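Local coordinates for putative transcriptional regulator (Streptomyces coelicolor, PDB 2HXI), which probably acts as a TetR-family transcription factor that binds cis-regulatory DNA and controls transcription, with two copies of the chain forming its assembly, at residues B[53-58]-B[64-69]; B[138-143]-B[156-161]; B[147-152]-B[232-237]. All blocks are in the same frame, centred on the assembly; numbering follows the deposited sequence.

Overall arrangement
Along the chain, interaction 1 (53-58 with 64-69) closes before the other two open, whereas interactions 2 and 3 interleave: 138-143, 147-152, 156-161 and then 232-237. Interaction 1 belongs to the predicted helix-turn-helix region. Its centre lies about 35 Å from that of interaction 2 and about 45 Å from that of interaction 3, on the opposite side of the chain's centre from the latter, so the part that probably meets DNA stands well away from both. Interactions 2 and 3 belong to the tetracycline-repressor-like C-terminal domain, with centres about 10 Å apart, and Arg157 of helix 154-173 joins them by packing on Leu149, Leu234 and Ala237. Residues of both also touch the second subunit.

Interaction 1: residues B[53-58]-B[64-69]; sequences RKLAAS and SSLYRH
Ala56 and Leu66 bring the two backbones closest, with their CA atoms 6.6 Å apart. Residues 53-58 are helical throughout, whereas 64-69 holds the end of the short helix 63-66 and then passes through a type I beta turn from Leu66 to His69, in which the amide N of His69 bonds to Leu66 O at 2.9 Å. Leu66 carries its side of the contact on one methyl: CG stands anti to the carbonyl carbon (chi1 -80°), and CD1 reaches the other helix. There it lies 3.8 Å from Leu55 CD2 and 3.9 Å from Ala56 CB. The small alanine lets this methyl settle against the helix itself, 3.8 Å from Ala56 N, while the branched Leu55 meets Leu66 at a slant. Two short helices joined by a tight connection and held by buried aliphatic groups form the predicted helix-turn-helix of the TetR family, the unit that probably meets DNA. Leu55 also packs on Ala38 of helix 31-43 and Leu76 of helix 73-88, which tie the pair into the helical bundle. At the end of helix 52-58, Ser58 OG gives a 2.7 Å hydrogen bond to Leu55 O, its donor tilted 19° from the carbonyl plane.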
ATOM      1  N   ARG B  53     -22.754 -17.360   1.926  1.00 20.41           N
ATOM      2  CA  ARG B  53     -24.137 -17.657   2.345  1.00 19.47           C
ATOM      3  C   ARG B  53     -25.100 -16.512   2.039  1.00 18.40           C
ATOM      4  O   ARG B  53     -26.142 -16.751   1.418  1.00 17.93           O
ATOM      5  CB  ARG B  53     -24.148 -17.982   3.854  1.00 19.39           C
ATOM      6  CG  ARG B  53     -25.568 -18.383   4.363  1.00 19.37           C
ATOM      7  CD  ARG B  53     -25.533 -18.554   5.928  1.00 20.43           C
ATOM      8  NE  ARG B  53     -24.881 -17.410   6.630  1.00 20.40           N
ATOM      9  CZ  ARG B  53     -25.418 -16.208   6.902  1.00 24.03           C
ATOM     10  NH1 ARG B  53     -26.662 -15.898   6.606  1.00 27.39           N
ATOM     11  NH2 ARG B  53     -24.687 -15.270   7.501  1.00 28.18           N
ATOM     12  N   LYS B  54     -24.735 -15.289   2.444  1.00 19.28           N
ATOM     13  CA  LYS B  54     -25.573 -14.087   2.178  1.00 21.03           C
ATOM     14  C   LYS B  54     -25.715 -13.807   0.689  1.00 19.18           C
ATOM     15  O   LYS B  54     -26.817 -13.528   0.181  1.00 18.45           O
ATOM     16  CB  LYS B  54     -25.050 -12.850   2.928  1.00 20.69           C
ATOM     17  CG  LYS B  54     -25.968 -11.558   2.647  1.00 23.03           C
ATOM     18  CD  LYS B  54     -25.436 -10.292   3.409  1.00 25.08           C
ATOM     19  CE  LYS B  54     -26.467  -9.112   3.418  1.00 29.17           C
ATOM     20  NZ  LYS B  54     -25.850  -7.736   3.752  1.00 33.08           N
ATOM     21  N   LEU B  55     -24.591 -13.950  -0.048  1.00 16.84           N
ATOM     22  CA  LEU B  55     -24.639 -13.737  -1.479  1.00 16.03           C
ATOM     23  C   LEU B  55     -25.616 -14.735  -2.106  1.00 16.66           C
ATOM     24  O   LEU B  55     -26.476 -14.371  -2.916  1.00 16.71           O
ATOM     25  CB  LEU B  55     -23.227 -13.929  -2.106  1.00 16.55           C
ATOM     26  CG  LEU B  55     -23.197 -13.787  -3.627  1.00 15.93           C
ATOM     27  CD1 LEU B  55     -23.663 -12.419  -4.138  1.00 18.93           C
ATOM     28  CD2 LEU B  55     -21.695 -14.052  -4.084  1.00 14.84           C
ATOM     29  N   ALA B  56     -25.534 -16.011  -1.694  1.00 16.43           N
ATOM     30  CA  ALA B  56     -26.406 -17.041  -2.304  1.00 18.25           C
ATOM     31  C   ALA B  56     -27.897 -16.743  -2.058  1.00 19.15           C
ATOM     32  O   ALA B  56     -28.751 -16.902  -2.940  1.00 20.52           O
ATOM     33  CB  ALA B  56     -26.038 -18.428  -1.737  1.00 19.33           C
ATOM     34  N   ALA B  57     -28.155 -16.345  -0.834  1.00 19.33           N
ATOM     35  CA  ALA B  57     -29.484 -16.036  -0.354  1.00 22.97           C
ATOM     36  C   ALA B  57     -30.075 -14.860  -1.122  1.00 23.44           C
ATOM     37  O   ALA B  57     -31.223 -14.887  -1.473  1.00 22.78           O
ATOM     38  CB  ALA B  57     -29.411 -15.692   1.092  1.00 23.11           C
ATOM     39  N   SER B  58     -29.255 -13.865  -1.432  1.00 23.91           N
ATOM     40  CA  SER B  58     -29.702 -12.718  -2.224  1.00 22.98           C
ATOM     41  C   SER B  58     -30.071 -13.118  -3.663  1.00 23.42           C
ATOM     42  O   SER B  58     -30.873 -12.432  -4.343  1.00 24.63           O
ATOM     43  CB  SER B  58     -28.576 -11.667  -2.170  1.00 24.74           C
ATOM     44  OG  SER B  58     -27.607 -11.899  -3.184  1.00 23.71           O
ATOM     45  N   SER B  64     -23.798 -24.008  -2.273  1.00 24.83           N
ATOM     46  CA  SER B  64     -23.206 -25.057  -3.110  1.00 26.47           C
ATOM     47  C   SER B  64     -23.336 -24.718  -4.619  1.00 26.62           C
ATOM     48  O   SER B  64     -22.435 -24.976  -5.407  1.00 29.12           O
ATOM     49  CB  SER B  64     -23.829 -26.409  -2.770  1.00 24.58           C
ATOM     50  OG  SER B  64     -25.222 -26.273  -3.016  1.00 27.81           O
ATOM     51  N   SER B  65     -24.425 -24.078  -5.024  1.00 27.09           N
ATOM     52  CA  SER B  65     -24.632 -23.700  -6.430  1.00 26.73           C
ATOM     53  C   SER B  65     -23.719 -22.596  -6.900  1.00 26.16           C
ATOM     54  O   SER B  65     -23.350 -22.537  -8.077  1.00 25.82           O
ATOM     55  CB  SER B  65     -26.053 -23.246  -6.646  1.00 27.23           C
ATOM     56  OG  SER B  65     -26.920 -24.349  -6.479  1.00 32.40           O
ATOM     57  N   LEU B  66     -23.369 -21.691  -5.987  1.00 25.23           N
ATOM     58  CA  LEU B  66     -22.525 -20.577  -6.362  1.00 26.20           C
ATOM     59  C   LEU B  66     -21.149 -21.026  -6.666  1.00 26.35           C
ATOM     60  O   LEU B  66     -20.504 -20.401  -7.511  1.00 28.32           O
ATOM     61  CB  LEU B  66     -22.391 -19.549  -5.239  1.00 24.90           C
ATOM     62  CG  LEU B  66     -23.609 -18.651  -5.200  1.00 25.33           C
ATOM     63  CD1 LEU B  66     -23.190 -17.545  -4.216  1.00 26.59           C
ATOM     64  CD2 LEU B  66     -24.030 -18.154  -6.611  1.00 29.23           C
ATOM     65  N   TYR B  67     -20.687 -22.048  -5.934  1.00 26.44           N
ATOM     66  CA  TYR B  67     -19.314 -22.532  -6.112  1.00 28.29           C
ATOM     67  C   TYR B  67     -19.067 -23.307  -7.372  1.00 28.45           C
ATOM     68  O   TYR B  67     -17.934 -23.720  -7.642  1.00 27.94           O
ATOM     69  CB  TYR B  67     -18.869 -23.304  -4.913  1.00 30.22           C
ATOM     70  CG  TYR B  67     -18.261 -22.314  -3.969  1.00 31.97           C
ATOM     71  CD1 TYR B  67     -17.319 -21.342  -4.451  1.00 34.83           C
ATOM     72  CD2 TYR B  67     -18.637 -22.295  -2.632  1.00 28.99           C
ATOM     73  CE1 TYR B  67     -16.741 -20.401  -3.573  1.00 34.14           C
ATOM     74  CE2 TYR B  67     -18.083 -21.379  -1.745  1.00 30.32           C
ATOM     75  CZ  TYR B  67     -17.138 -20.424  -2.201  1.00 35.80           C
ATOM     76  OH  TYR B  67     -16.578 -19.516  -1.290  1.00 35.73           O
ATOM     77  N   ARG B  68     -20.116 -23.470  -8.164  1.00 27.45           N
ATOM     78  CA  ARG B  68     -19.938 -23.940  -9.541  1.00 28.45           C
ATOM     79  C   ARG B  68     -19.274 -22.849 -10.361  1.00 30.42           C
ATOM     80  O   ARG B  68     -18.712 -23.107 -11.429  1.00 31.33           O
ATOM     81  CB  ARG B  68     -21.286 -24.288 -10.159  1.00 26.71           C
ATOM     82  CG  ARG B  68     -21.880 -25.580  -9.622  1.00 26.81           C
ATOM     83  CD  ARG B  68     -22.964 -26.033 -10.541  1.00 25.93           C
ATOM     84  NE  ARG B  68     -22.441 -26.464 -11.852  1.00 26.25           N
ATOM     85  CZ  ARG B  68     -23.215 -26.865 -12.840  1.00 23.62           C
ATOM     86  NH1 ARG B  68     -24.533 -26.887 -12.636  1.00 23.67           N
ATOM     87  NH2 ARG B  68     -22.686 -27.247 -14.011  1.00 20.38           N
ATOM     88  N   HIS B  69     -19.350 -21.626  -9.864  1.00 31.39           N
ATOM     89  CA  HIS B  69     -18.849 -20.471 -10.617  1.00 32.81           C
ATOM     90  C   HIS B  69     -17.422 -20.033 -10.276  1.00 34.58           C
ATOM     91  O   HIS B  69     -16.750 -19.389 -11.113  1.00 34.81           O
ATOM     92  CB  HIS B  69     -19.766 -19.300 -10.417  1.00 32.29           C
ATOM     93  CG  HIS B  69     -21.030 -19.406 -11.184  1.00 32.47           C
ATOM     94  ND1 HIS B  69     -22.156 -20.016 -10.680  1.00 34.95           N
ATOM     95  CD2 HIS B  69     -21.346 -18.996 -12.434  1.00 33.20           C
ATOM     96  CE1 HIS B  69     -23.120 -19.961 -11.581  1.00 34.11           C
ATOM     97  NE2 HIS B  69     -22.650 -19.357 -12.659  1.00 35.31           N
TER

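Interaction 2: residues B[138-143]-B[156-161]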
ATOM      1  N   GLU B 138      -5.191  -2.249 -21.032  1.00 13.91           N
ATOM      2  CA  GLU B 138      -5.092  -1.790 -22.429  1.00 14.13           C
ATOM      3  C   GLU B 138      -4.783  -0.260 -22.414  1.00 15.58           C
ATOM      4  O   GLU B 138      -3.916   0.256 -23.149  1.00 16.20           O
ATOM      5  CB  GLU B 138      -6.378  -2.101 -23.212  1.00 15.14           C
ATOM      6  CG  GLU B 138      -6.300  -1.628 -24.672  1.00 13.19           C
ATOM      7  CD  GLU B 138      -5.215  -2.347 -25.484  1.00 14.25           C
ATOM      8  OE1 GLU B 138      -4.680  -3.417 -25.088  1.00 16.98           O
ATOM      9  OE2 GLU B 138      -4.916  -1.813 -26.556  1.00 17.25           O
ATOM     10  N   GLU B 139      -5.512   0.482 -21.589  1.00 14.79           N
ATOM     11  CA  GLU B 139      -5.298   1.939 -21.610  1.00 15.11           C
ATOM     12  C   GLU B 139      -3.922   2.312 -21.044  1.00 15.04           C
ATOM     13  O   GLU B 139      -3.248   3.226 -21.587  1.00 15.27           O
ATOM     14  CB  GLU B 139      -6.448   2.629 -20.863  1.00 14.97           C
ATOM     15  CG  GLU B 139      -6.207   4.178 -20.670  1.00 16.69           C
ATOM     16  CD  GLU B 139      -6.141   4.997 -21.976  1.00 18.77           C
ATOM     17  OE1 GLU B 139      -6.262   4.448 -23.103  1.00 19.40           O
ATOM     18  OE2 GLU B 139      -5.902   6.232 -21.862  1.00 20.79           O
ATOM     19  N   VAL B 140      -3.511   1.696 -19.941  1.00 14.29           N
ATOM     20  CA  VAL B 140      -2.193   2.000 -19.386  1.00 13.04           C
ATOM     21  C   VAL B 140      -1.085   1.715 -20.424  1.00 13.91           C
ATOM     22  O   VAL B 140      -0.201   2.526 -20.705  1.00 12.53           O
ATOM     23  CB  VAL B 140      -1.972   1.252 -18.051  1.00 15.01           C
ATOM     24  CG1 VAL B 140      -0.565   1.535 -17.537  1.00 16.06           C
ATOM     25  CG2 VAL B 140      -3.022   1.707 -16.982  1.00 14.75           C
ATOM     26  N   LEU B 141      -1.200   0.558 -21.070  1.00 13.58           N
ATOM     27  CA  LEU B 141      -0.176   0.144 -22.016  1.00 14.10           C
ATOM     28  C   LEU B 141      -0.177   1.075 -23.265  1.00 14.62           C
ATOM     29  O   LEU B 141       0.893   1.434 -23.777  1.00 15.35           O
ATOM     30  CB  LEU B 141      -0.426  -1.325 -22.413  1.00 14.53           C
ATOM     31  CG  LEU B 141      -0.147  -2.391 -21.329  1.00 13.49           C
ATOM     32  CD1 LEU B 141      -0.699  -3.821 -21.616  1.00 13.30           C
ATOM     33  CD2 LEU B 141       1.339  -2.403 -20.947  1.00 16.87           C
ATOM     34  N   GLN B 142      -1.355   1.485 -23.756  1.00 13.08           N
ATOM     35  CA  GLN B 142      -1.429   2.396 -24.905  1.00 13.96           C
ATOM     36  C   GLN B 142      -0.803   3.737 -24.496  1.00 14.20           C
ATOM     37  O   GLN B 142      -0.044   4.339 -25.252  1.00 14.72           O
ATOM     38  CB  GLN B 142      -2.896   2.585 -25.359  1.00 13.59           C
ATOM     39  CG  GLN B 142      -3.462   1.372 -26.071  1.00 14.70           C
ATOM     40  CD  GLN B 142      -2.868   1.176 -27.489  1.00 22.18           C
ATOM     41  OE1 GLN B 142      -2.026   1.953 -27.951  1.00 22.78           O
ATOM     42  NE2 GLN B 142      -3.329   0.150 -28.178  1.00 19.50           N
ATOM     43  N   ALA B 143      -1.147   4.203 -23.302  1.00 13.41           N
ATOM     44  CA  ALA B 143      -0.520   5.451 -22.767  1.00 14.19           C
ATOM     45  C   ALA B 143       1.015   5.382 -22.673  1.00 12.86           C
ATOM     46  O   ALA B 143       1.700   6.315 -23.107  1.00 13.20           O
ATOM     47  CB  ALA B 143      -1.156   5.862 -21.426  1.00 14.17           C
ATOM     48  N   ALA B 156       7.916  -3.818 -17.741  1.00 18.87           N
ATOM     49  CA  ALA B 156       8.495  -3.501 -16.436  1.00 20.96           C
ATOM     50  C   ALA B 156       7.953  -2.158 -15.906  1.00 20.06           C
ATOM     51  O   ALA B 156       7.633  -2.039 -14.744  1.00 19.94           O
ATOM     52  CB  ALA B 156       9.992  -3.464 -16.515  1.00 21.38           C
ATOM     53  N   ARG B 157       7.838  -1.186 -16.796  1.00 20.34           N
ATOM     54  CA  ARG B 157       7.298   0.164 -16.447  1.00 19.74           C
ATOM     55  C   ARG B 157       5.837   0.061 -15.963  1.00 19.27           C
ATOM     56  O   ARG B 157       5.439   0.629 -14.942  1.00 18.21           O
ATOM     57  CB  ARG B 157       7.451   1.085 -17.672  1.00 19.54           C
ATOM     58  CG  ARG B 157       8.915   1.167 -18.226  1.00 23.82           C
ATOM     59  CD  ARG B 157       9.581   2.356 -17.702  1.00 28.48           C
ATOM     60  NE  ARG B 157      10.895   2.643 -18.273  1.00 27.07           N
ATOM     61  CZ  ARG B 157      11.788   3.383 -17.615  1.00 29.24           C
ATOM     62  NH1 ARG B 157      11.444   3.892 -16.449  1.00 24.50           N
ATOM     63  NH2 ARG B 157      13.000   3.641 -18.128  1.00 27.89           N
ATOM     64  N   TYR B 158       5.039  -0.681 -16.737  1.00 16.51           N
ATOM     65  CA  TYR B 158       3.713  -1.052 -16.340  1.00 17.00           C
ATOM     66  C   TYR B 158       3.652  -1.654 -14.932  1.00 17.74           C
ATOM     67  O   TYR B 158       2.891  -1.182 -14.092  1.00 18.47           O
ATOM     68  CB  TYR B 158       3.047  -2.010 -17.381  1.00 17.57           C
ATOM     69  CG  TYR B 158       1.766  -2.563 -16.838  1.00 19.11           C
ATOM     70  CD1 TYR B 158       0.545  -1.907 -17.055  1.00 17.87           C
ATOM     71  CD2 TYR B 158       1.771  -3.721 -16.047  1.00 16.93           C
ATOM     72  CE1 TYR B 158      -0.600  -2.383 -16.480  1.00 20.19           C
ATOM     73  CE2 TYR B 158       0.637  -4.194 -15.515  1.00 18.01           C
ATOM     74  CZ  TYR B 158      -0.550  -3.513 -15.706  1.00 21.56           C
ATOM     75  OH  TYR B 158      -1.698  -3.978 -15.081  1.00 23.69           O
ATOM     76  N   HIS B 159       4.469  -2.677 -14.699  1.00 17.72           N
ATOM     77  CA  HIS B 159       4.460  -3.403 -13.427  1.00 18.47           C
ATOM     78  C   HIS B 159       4.672  -2.427 -12.221  1.00 17.88           C
ATOM     79  O   HIS B 159       3.936  -2.471 -11.245  1.00 17.94           O
ATOM     80  CB  HIS B 159       5.589  -4.399 -13.457  1.00 20.26           C
ATOM     81  CG  HIS B 159       5.551  -5.370 -12.327  1.00 23.49           C
ATOM     82  ND1 HIS B 159       4.422  -6.092 -11.999  1.00 30.04           N
ATOM     83  CD2 HIS B 159       6.493  -5.710 -11.415  1.00 26.25           C
ATOM     84  CE1 HIS B 159       4.672  -6.846 -10.935  1.00 25.44           C
ATOM     85  NE2 HIS B 159       5.914  -6.633 -10.562  1.00 24.19           N
ATOM     86  N   ARG B 160       5.687  -1.584 -12.306  1.00 17.45           N
ATOM     87  CA  ARG B 160       5.988  -0.622 -11.242  1.00 17.15           C
ATOM     88  C   ARG B 160       4.864   0.422 -11.046  1.00 17.69           C
ATOM     89  O   ARG B 160       4.516   0.812  -9.895  1.00 16.40           O
ATOM     90  CB  ARG B 160       7.320   0.063 -11.538  1.00 19.70           C
ATOM     91  CG  ARG B 160       8.483  -0.915 -11.212  1.00 22.54           C
ATOM     92  CD  ARG B 160       9.783  -0.118 -11.114  1.00 34.67           C
ATOM     93  NE  ARG B 160      10.183   0.413 -12.407  1.00 40.01           N
ATOM     94  CZ  ARG B 160      10.980  -0.194 -13.287  1.00 43.44           C
ATOM     95  NH1 ARG B 160      11.540  -1.381 -13.032  1.00 45.24           N
ATOM     96  NH2 ARG B 160      11.221   0.401 -14.442  1.00 42.19           N
ATOM     97  N   LEU B 161       4.302   0.854 -12.170  1.00 15.72           N
ATOM     98  CA  LEU B 161       3.270   1.878 -12.112  1.00 15.40           C
ATOM     99  C   LEU B 161       2.044   1.316 -11.393  1.00 15.94           C
ATOM    100  O   LEU B 161       1.458   1.961 -10.546  1.00 17.39           O
ATOM    101  CB  LEU B 161       2.947   2.300 -13.540  1.00 13.45           C
ATOM    102  CG  LEU B 161       1.808   3.319 -13.561  1.00 16.69           C
ATOM    103  CD1 LEU B 161       1.967   4.582 -12.696  1.00 15.62           C
ATOM    104  CD2 LEU B 161       1.457   3.739 -15.020  1.00 15.54           C
TER
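Val140 meets Tyr158 and Leu161, and Leu141 meets Tyr158, in a buried, apolar helix-to-helix contact between helices 131-146 and 154-173 of the TetR C-terminal domain. The local axes approach to 10.5 Å, with 125° between their N-to-C directions. Tyr158 is the broad partner: CG lies anti to its backbone N (chi1 170°), which carries the ring towards the other helix. Val140 CG1 comes to the ring edge, close to its plane, and touches CD1 of Tyr158 at 3.6 Å. The same valine methyl reaches Leu161 CD2 at 3.9 Å, so a compact beta-branched residue fits between ring and leucine. Leu141 approaches obliquely, its CD2 4.0 Å from Tyr158 CB. Replacing Tyr158 by an alanine would probably open a gap beside Val140 CG1 and leave Leu141 CD2 touching CB alone, without the ring. Glu138 points away from this interface: Gln142 NE2 bonds to its OE2 at 3.0 Å, and the carboxylate also accepts hydrogen bonds from the backbone N-H groups of Ala204 and Leu205 of the second subunit. With no hydrogen bond between the two segments, their mutual hold rests on van der Waals contact and on keeping hydrocarbon surface from water.

Interaction 3: residues B[147-152]-B[232-237]; sequences SGLPDD and AHLEAA
Leu149 has CG anti to its carbonyl carbon (chi1 -72°) and an extended second torsion, a shape that takes both methyls to Leu234 and Ala237 at the end of helix 219-237. The loop between helices 131-146 and 154-173 is thereby joined to residues some 80 positions further along the chain, within the all-helical C-terminal domain of this TetR-family protein. An ST turn leads into Leu149: Ser147 OG accepts the backbone N-H of Leu149 at 3.1 Å, nearly straight at 165°. A serine suits this position because its short side chain brings the hydroxyl to the amide two residues ahead. Between them, Gly148 has a positive phi of 88°, and a CB there would press on the carbonyl O of Ser147, which calls for glycine.

The two methyls of Leu149 meet different side chains. CD1 faces Leu234 CD2 at 4.3 Å, one aliphatic branch against another, whereas CD2 lies 4.1 Å from Ala237 CB. Alanine's small side chain allows the leucine close to the helical backbone as well as to that methyl. Arg157 of helix 154-173 packs on all three residues, and Leu144 of helix 131-146 lies against both leucines, so the loop is fitted among several helices. At the backbone itself, Leu149 CD2 comes within 4.0 Å of Leu234 O and 3.9 Å of Ala237 C.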
ATOM      1  N   SER B 147       3.906   7.587 -24.849  1.00 16.26           N
ATOM      2  CA  SER B 147       5.021   8.347 -24.243  1.00 17.41           C
ATOM      3  C   SER B 147       6.281   8.263 -25.096  1.00 17.42           C
ATOM      4  O   SER B 147       7.198   9.066 -24.917  1.00 18.58           O
ATOM      5  CB  SER B 147       5.308   7.820 -22.827  1.00 17.67           C
ATOM      6  OG  SER B 147       6.075   6.610 -22.834  1.00 15.38           O
ATOM      7  N   GLY B 148       6.376   7.248 -25.954  1.00 18.31           N
ATOM      8  CA  GLY B 148       7.694   6.932 -26.564  1.00 20.46           C
ATOM      9  C   GLY B 148       8.654   5.979 -25.868  1.00 21.22           C
ATOM     10  O   GLY B 148       9.708   5.660 -26.422  1.00 21.98           O
ATOM     11  N   LEU B 149       8.337   5.563 -24.642  1.00 20.88           N
ATOM     12  CA  LEU B 149       9.150   4.600 -23.912  1.00 21.41           C
ATOM     13  C   LEU B 149       9.350   3.376 -24.815  1.00 22.58           C
ATOM     14  O   LEU B 149       8.434   3.016 -25.586  1.00 23.46           O
ATOM     15  CB  LEU B 149       8.459   4.228 -22.608  1.00 20.63           C
ATOM     16  CG  LEU B 149       8.477   5.341 -21.547  1.00 21.00           C
ATOM     17  CD1 LEU B 149       7.610   4.869 -20.439  1.00 17.24           C
ATOM     18  CD2 LEU B 149       9.903   5.533 -21.074  1.00 23.38           C
ATOM     19  N   PRO B 150      10.569   2.782 -24.812  1.00 22.73           N
ATOM     20  CA  PRO B 150      10.705   1.610 -25.694  1.00 23.02           C
ATOM     21  C   PRO B 150       9.809   0.431 -25.300  1.00 23.51           C
ATOM     22  O   PRO B 150       9.718   0.144 -24.099  1.00 20.97           O
ATOM     23  CB  PRO B 150      12.162   1.184 -25.508  1.00 22.55           C
ATOM     24  CG  PRO B 150      12.808   2.131 -24.619  1.00 24.90           C
ATOM     25  CD  PRO B 150      11.814   3.114 -24.091  1.00 23.86           C
ATOM     26  N   ASP B 151       9.199  -0.269 -26.284  1.00 24.16           N
ATOM     27  CA  ASP B 151       8.364  -1.461 -26.029  1.00 25.34           C
ATOM     28  C   ASP B 151       8.978  -2.473 -25.129  1.00 24.79           C
ATOM     29  O   ASP B 151       8.328  -3.042 -24.238  1.00 24.41           O
ATOM     30  CB  ASP B 151       8.090  -2.247 -27.306  1.00 26.12           C
ATOM     31  CG  ASP B 151       6.752  -1.973 -27.881  1.00 25.29           C
ATOM     32  OD1 ASP B 151       6.047  -0.965 -27.524  1.00 21.86           O
ATOM     33  OD2 ASP B 151       6.407  -2.765 -28.731  1.00 23.86           O
ATOM     34  N   ASP B 152      10.253  -2.747 -25.370  1.00 25.22           N
ATOM     35  CA  ASP B 152      10.930  -3.744 -24.576  1.00 26.46           C
ATOM     36  C   ASP B 152      10.797  -3.415 -23.092  1.00 26.28           C
ATOM     37  O   ASP B 152      10.731  -4.340 -22.293  1.00 26.41           O
ATOM     38  CB  ASP B 152      12.398  -3.840 -24.923  1.00 28.50           C
ATOM     39  CG  ASP B 152      13.033  -2.469 -25.175  1.00 33.89           C
ATOM     40  OD1 ASP B 152      12.848  -1.915 -26.316  1.00 42.07           O
ATOM     41  OD2 ASP B 152      13.725  -1.963 -24.252  1.00 38.36           O
ATOM     42  N   ALA B 232       6.543  11.919 -13.710  1.00 15.99           N
ATOM     43  CA  ALA B 232       7.643  12.822 -14.111  1.00 15.58           C
ATOM     44  C   ALA B 232       8.879  11.969 -14.338  1.00 17.01           C
ATOM     45  O   ALA B 232       9.654  12.269 -15.259  1.00 17.67           O
ATOM     46  CB  ALA B 232       7.923  13.857 -12.986  1.00 16.91           C
ATOM     47  N   HIS B 233       9.061  10.934 -13.530  1.00 16.11           N
ATOM     48  CA  HIS B 233      10.200   9.986 -13.714  1.00 17.68           C
ATOM     49  C   HIS B 233      10.086   9.263 -15.078  1.00 18.41           C
ATOM     50  O   HIS B 233      11.078   9.125 -15.849  1.00 19.08           O
ATOM     51  CB  HIS B 233      10.293   8.991 -12.514  1.00 19.61           C
ATOM     52  CG  HIS B 233      10.643   7.554 -12.876  1.00 19.13           C
ATOM     53  ND1 HIS B 233      11.940   7.083 -12.956  1.00 25.43           N
ATOM     54  CD2 HIS B 233       9.834   6.479 -13.057  1.00 24.29           C
ATOM     55  CE1 HIS B 233      11.909   5.787 -13.216  1.00 28.19           C
ATOM     56  NE2 HIS B 233      10.645   5.402 -13.319  1.00 26.85           N
ATOM     57  N   LEU B 234       8.861   8.832 -15.403  1.00 17.89           N
ATOM     58  CA  LEU B 234       8.670   8.153 -16.698  1.00 17.31           C
ATOM     59  C   LEU B 234       8.952   9.169 -17.795  1.00 17.30           C
ATOM     60  O   LEU B 234       9.529   8.799 -18.796  1.00 17.91           O
ATOM     61  CB  LEU B 234       7.265   7.571 -16.891  1.00 18.00           C
ATOM     62  CG  LEU B 234       7.002   6.453 -15.873  1.00 18.83           C
ATOM     63  CD1 LEU B 234       5.509   6.092 -15.957  1.00 19.88           C
ATOM     64  CD2 LEU B 234       7.890   5.278 -16.161  1.00 20.16           C
ATOM     65  N   GLU B 235       8.550  10.437 -17.596  1.00 16.52           N
ATOM     66  CA  GLU B 235       8.680  11.394 -18.682  1.00 17.42           C
ATOM     67  C   GLU B 235      10.176  11.642 -18.889  1.00 18.50           C
ATOM     68  O   GLU B 235      10.659  11.765 -20.024  1.00 20.52           O
ATOM     69  CB  GLU B 235       7.956  12.701 -18.355  1.00 18.16           C
ATOM     70  CG  GLU B 235       8.135  13.726 -19.491  1.00 19.05           C
ATOM     71  CD  GLU B 235       7.193  14.894 -19.437  1.00 27.43           C
ATOM     72  OE1 GLU B 235       6.436  15.081 -18.479  1.00 30.40           O
ATOM     73  OE2 GLU B 235       7.248  15.693 -20.367  1.00 30.10           O
ATOM     74  N   ALA B 236      10.904  11.774 -17.799  1.00 18.62           N
ATOM     75  CA  ALA B 236      12.365  11.953 -17.877  1.00 20.89           C
ATOM     76  C   ALA B 236      13.062  10.786 -18.582  1.00 22.07           C
ATOM     77  O   ALA B 236      14.072  11.019 -19.243  1.00 25.77           O
ATOM     78  CB  ALA B 236      12.968  12.143 -16.477  1.00 20.38           C
ATOM     79  N   ALA B 237      12.574   9.562 -18.412  1.00 21.23           N
ATOM     80  CA  ALA B 237      13.100   8.361 -19.093  1.00 22.14           C
ATOM     81  C   ALA B 237      12.687   8.280 -20.593  1.00 24.14           C
ATOM     82  O   ALA B 237      13.364   7.616 -21.379  1.00 25.65           O
ATOM     83  CB  ALA B 237      12.629   7.125 -18.386  1.00 22.98           C
TER